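Local structure of natterin-like protein (Lethenteron camtschaticum, 6IUL) at residues W81-G84 with A85-L89; T237-V240 with E241-E244. The protein is a lamprey immune protein that probably recognises target cells through a lectin domain and kills them by forming pores in their membranes. All blocks are in the same frame, centred on the assembly; numbering follows the deposited sequence.

Overall arrangement
The two contacts lie in the two different halves of an elongated, mostly beta-stranded chain. Contact 1 comes first in sequence, within the jacalin-like lectin range, where the loop joining strands 75-82 and 89-96 turns about 40 Å from the centre of the chain. Contact 2 follows in the aerolysin-type range, at the bend between strands 228-238 and 241-256, about 12 Å from that centre. Their centres are about 50 Å apart and their nearest atoms about 35 Å, and they share no sheet. Contact 1 thus belongs to the probable target-recognition half and contact 2 to the probable pore-forming half.

Contact 1. Residues W81-G84 with A85-L89; sequences WGNG and AGTRL
The loop that closes the beta hairpin of strands 75-82 and 89-96 in the jacalin-like lectin domain is organised around the side chain of N83, whose amide meets T87 and R88 across the turn. At the open end of the loop, G82 and L89 form an antiparallel non-hydrogen-bonded pair with CA atoms 4.7 Å apart. CD1 of L89 rests on the carbonyl oxygen of W81, 3.4 Å from that O atom. One step further, N83 N reaches R88 O at 3.0 Å, a weak hydrogen bond bent to 127°. The buried amide fills the inside of the turn because CG of N83 stands between its own backbone N and carbonyl carbon (chi1 68°). Its OD1 accepts the backbone N of T87 at 3.0 Å, the donor tilted 26° from the carbonyl plane. The same oxygen takes a second, weak bond from R88 N at 3.3 Å. On the other arm of the amide, ND2 donates to T87 OG1 at 3.1 Å, nearly in the amide plane, and also bonds to W40 O. Gripped through both its oxygen and its nitrogen, the amide can hardly rotate, and it takes up backbone N-H groups of T87 and, weakly, R88. G84 and G86 make the tight bend possible with positive phi. CB of R88 lies against the amide, 3.6 Å from N83 ND2, before the extended chain turns outward to a salt bridge from NE to D134. Counted from strand 6-12, this is the loop between the seventh and eighth strands of the jacalin-type beta-prism; in such lectins it lies beside the carbohydrate site, next to the loop before the last strand, here the segment with D134 and D136, although sugar binding by this protein is only inferred.

Contact 2. Residues T237-V240 with E241-E244; sequences THAV and EESE
From H238 the backbone leaves strand 228-238 in an extended form, bends at V240 and is extended again by E241 and E242, the start of strand 241-256. Across this bend E242 reaches back to H238 and A239, its CB directed toward them and its chain straight beyond CG, which carries the carboxylate to the far arm. The two carboxylate oxygens divide the work. OE1 receives ND1 of H238 at 2.9 Å with an N-H...O angle of 154°; the acceptor is met on its syn side and lies close to the imidazole plane, at the ring edge. OE2 receives the backbone N of A239 at 2.8 Å in a nearly straight bond, but from above the carboxylate plane. Ring and carboxylate planes are turned 58° apart although OE1 lies near the ring plane, and the two side chains cross at about a right angle. The bend links two strand pairs of the aerolysin-type domain. Strand 228-238 is paired with 212-223 as a hairpin, whereas 241-256 runs beside 184-200, and the shift of partner appears in the backbone bonds of H238 with V214 and of V240 with W200. In aerolysin-type toxins an inserting hairpin lies between two long strands; 212-238, between strands 184-200 and 241-256, is probably its counterpart. NE2 of H238 makes a weak hydrogen bond to A216 O; with oxygen acceptors at both ring nitrogens, the imidazole may be protonated, which the E242 carboxylate would favour. CB of A239 lies alongside, 3.7 Å from E242 OE2, while the V240 side chain turns the other way, onto L212 and V214.

Contact 1. Residues W81-G84 with A85-L89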
loop_
_atom_site.group_PDB
_atom_site.type_symbol
_atom_site.label_atom_id
_atom_site.label_comp_id
_atom_site.label_asym_id
_atom_site.label_seq_id
_atom_site.Cartn_x
_atom_site.Cartn_y
_atom_site.Cartn_z
ATOM N N TRP A 81 -21.257 -5.181 37.654
ATOM C CA TRP A 81 -21.959 -5.025 38.931
ATOM C C TRP A 81 -22.446 -6.376 39.420
ATOM O O TRP A 81 -22.866 -7.254 38.634
ATOM C CB TRP A 81 -23.193 -4.173 38.761
ATOM C CG TRP A 81 -23.017 -2.730 38.607
ATOM C CD1 TRP A 81 -23.209 -1.787 39.543
ATOM C CD2 TRP A 81 -22.717 -2.033 37.385
ATOM N NE1 TRP A 81 -23.003 -0.520 38.993
ATOM C CE2 TRP A 81 -22.718 -0.655 37.673
ATOM C CE3 TRP A 81 -22.420 -2.451 36.088
ATOM C CZ2 TRP A 81 -22.430 0.303 36.736
ATOM C CZ3 TRP A 81 -22.151 -1.517 35.153
ATOM C CH2 TRP A 81 -22.165 -0.123 35.480
ATOM N N GLY A 82 -22.398 -6.530 40.744
ATOM C CA GLY A 82 -23.087 -7.599 41.448
ATOM C C GLY A 82 -24.591 -7.340 41.504
ATOM O O GLY A 82 -25.054 -6.234 41.189
ATOM N N ASN A 83 -25.351 -8.339 41.930
ATOM C CA ASN A 83 -26.825 -8.185 41.949
ATOM C C ASN A 83 -27.367 -7.543 43.212
ATOM O O ASN A 83 -28.581 -7.375 43.360
ATOM C CB ASN A 83 -27.544 -9.515 41.709
ATOM C CG ASN A 83 -27.368 -10.480 42.838
ATOM O OD1 ASN A 83 -26.479 -10.296 43.663
ATOM N ND2 ASN A 83 -28.225 -11.518 42.895
ATOM N N GLY A 84 -26.505 -7.177 44.141
ATOM C CA GLY A 84 -27.070 -6.531 45.347
ATOM C C GLY A 84 -27.161 -7.412 46.592
ATOM O O GLY A 84 -26.849 -6.957 47.668
ATOM N N ALA A 85 -27.563 -8.668 46.453
ATOM C CA ALA A 85 -27.269 -9.648 47.500
ATOM C C ALA A 85 -25.811 -10.087 47.419
ATOM O O ALA A 85 -25.335 -10.763 48.284
ATOM C CB ALA A 85 -28.175 -10.863 47.364
ATOM N N GLY A 86 -25.128 -9.758 46.331
ATOM C CA GLY A 86 -23.777 -10.251 46.078
ATOM C C GLY A 86 -23.708 -11.726 45.711
ATOM O O GLY A 86 -22.675 -12.346 45.910
ATOM N N THR A 87 -24.782 -12.291 45.154
ATOM C CA THR A 87 -24.825 -13.745 44.837
ATOM C C THR A 87 -24.811 -14.055 43.332
ATOM O O THR A 87 -24.648 -15.202 42.921
ATOM C CB THR A 87 -26.139 -14.331 45.422
ATOM O OG1 THR A 87 -27.282 -13.572 44.972
ATOM C CG2 THR A 87 -26.116 -14.240 46.955
ATOM N N ARG A 88 -25.011 -13.031 42.502
ATOM C CA ARG A 88 -24.956 -13.200 41.033
ATOM C C ARG A 88 -24.354 -11.990 40.371
ATOM O O ARG A 88 -24.249 -10.912 40.969
ATOM C CB ARG A 88 -26.399 -13.474 40.494
ATOM C CG ARG A 88 -26.685 -14.973 40.686
ATOM C CD ARG A 88 -28.099 -15.339 40.591
ATOM N NE ARG A 88 -28.273 -16.768 40.679
ATOM C CZ ARG A 88 -28.275 -17.467 41.814
ATOM N NH1 ARG A 88 -28.009 -16.902 42.961
ATOM N NH2 ARG A 88 -28.497 -18.768 41.793
ATOM N N LEU A 89 -23.987 -12.150 39.105
ATOM C CA LEU A 89 -23.650 -11.008 38.270
ATOM C C LEU A 89 -24.933 -10.213 38.077
ATOM O O LEU A 89 -25.979 -10.793 37.808
ATOM C CB LEU A 89 -23.077 -11.469 36.912
ATOM C CG LEU A 89 -22.743 -10.366 35.920
ATOM C CD1 LEU A 89 -21.596 -9.469 36.439
ATOM C CD2 LEU A 89 -22.354 -10.960 34.572
#

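Contact 2. Residues T237-V240 with E241-E244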
loop_
_atom_site.group_PDB
_atom_site.type_symbol
_atom_site.label_atom_id
_atom_site.label_comp_id
_atom_site.label_asym_id
_atom_site.label_seq_id
_atom_site.Cartn_x
_atom_site.Cartn_y
_atom_site.Cartn_z
ATOM N N THR A 237 11.148 -6.727 7.257
ATOM C CA THR A 237 9.827 -6.421 7.785
ATOM C C THR A 237 8.838 -6.012 6.706
ATOM O O THR A 237 9.132 -5.158 5.904
ATOM C CB THR A 237 9.963 -5.296 8.806
ATOM O OG1 THR A 237 10.638 -5.834 9.938
ATOM C CG2 THR A 237 8.627 -4.800 9.275
ATOM N N HIS A 238 7.661 -6.629 6.688
ATOM C CA HIS A 238 6.684 -6.373 5.610
ATOM C C HIS A 238 5.288 -6.201 6.193
ATOM O O HIS A 238 4.972 -6.745 7.240
ATOM C CB HIS A 238 6.639 -7.548 4.611
ATOM C CG HIS A 238 7.972 -7.898 4.033
ATOM N ND1 HIS A 238 8.548 -7.171 3.009
ATOM C CD2 HIS A 238 8.848 -8.882 4.340
ATOM C CE1 HIS A 238 9.723 -7.700 2.712
ATOM N NE2 HIS A 238 9.925 -8.742 3.498
ATOM N N ALA A 239 4.433 -5.454 5.506
ATOM C CA ALA A 239 3.028 -5.503 5.821
ATOM C C ALA A 239 2.504 -6.794 5.214
ATOM O O ALA A 239 3.113 -7.383 4.315
ATOM C CB ALA A 239 2.297 -4.288 5.268
ATOM N N VAL A 240 1.347 -7.215 5.692
ATOM C CA VAL A 240 0.734 -8.444 5.246
ATOM C C VAL A 240 0.444 -8.417 3.745
ATOM O O VAL A 240 0.455 -9.448 3.078
ATOM C CB VAL A 240 -0.526 -8.690 6.099
ATOM C CG1 VAL A 240 -1.589 -9.409 5.357
ATOM C CG2 VAL A 240 -0.163 -9.485 7.337
ATOM N N GLU A 241 0.127 -7.237 3.236
ATOM C CA GLU A 241 -0.123 -7.028 1.839
ATOM C C GLU A 241 0.707 -5.852 1.374
ATOM O O GLU A 241 0.668 -4.771 1.976
ATOM C CB GLU A 241 -1.591 -6.816 1.552
ATOM C CG GLU A 241 -1.920 -7.281 0.130
ATOM C CD GLU A 241 -3.280 -7.911 -0.026
ATOM O OE1 GLU A 241 -3.908 -8.263 0.996
ATOM O OE2 GLU A 241 -3.697 -8.064 -1.197
ATOM N N GLU A 242 1.483 -6.071 0.311
ATOM C CA GLU A 242 2.551 -5.144 -0.016
ATOM C C GLU A 242 2.812 -5.132 -1.484
ATOM O O GLU A 242 2.660 -6.145 -2.158
ATOM C CB GLU A 242 3.840 -5.542 0.713
ATOM C CG GLU A 242 4.692 -4.348 1.027
ATOM C CD GLU A 242 5.658 -4.604 2.159
ATOM O OE1 GLU A 242 6.653 -5.318 1.909
ATOM O OE2 GLU A 242 5.437 -4.056 3.267
ATOM N N SER A 243 3.215 -3.983 -2.010
ATOM C CA SER A 243 3.654 -3.926 -3.396
ATOM C C SER A 243 4.890 -3.052 -3.478
ATOM O O SER A 243 5.082 -2.166 -2.650
ATOM C CB SER A 243 2.542 -3.418 -4.289
ATOM O OG SER A 243 2.646 -2.031 -4.368
ATOM N N GLU A 244 5.788 -3.370 -4.414
ATOM C CA GLU A 244 7.011 -2.611 -4.592
ATOM C C GLU A 244 7.104 -2.196 -6.075
ATOM O O GLU A 244 7.084 -3.052 -6.964
ATOM C CB GLU A 244 8.213 -3.452 -4.174
ATOM C CG GLU A 244 9.568 -2.749 -4.304
ATOM C CD GLU A 244 10.795 -3.704 -4.351
ATOM O OE1 GLU A 244 10.653 -4.942 -4.457
ATOM O OE2 GLU A 244 11.940 -3.204 -4.319
#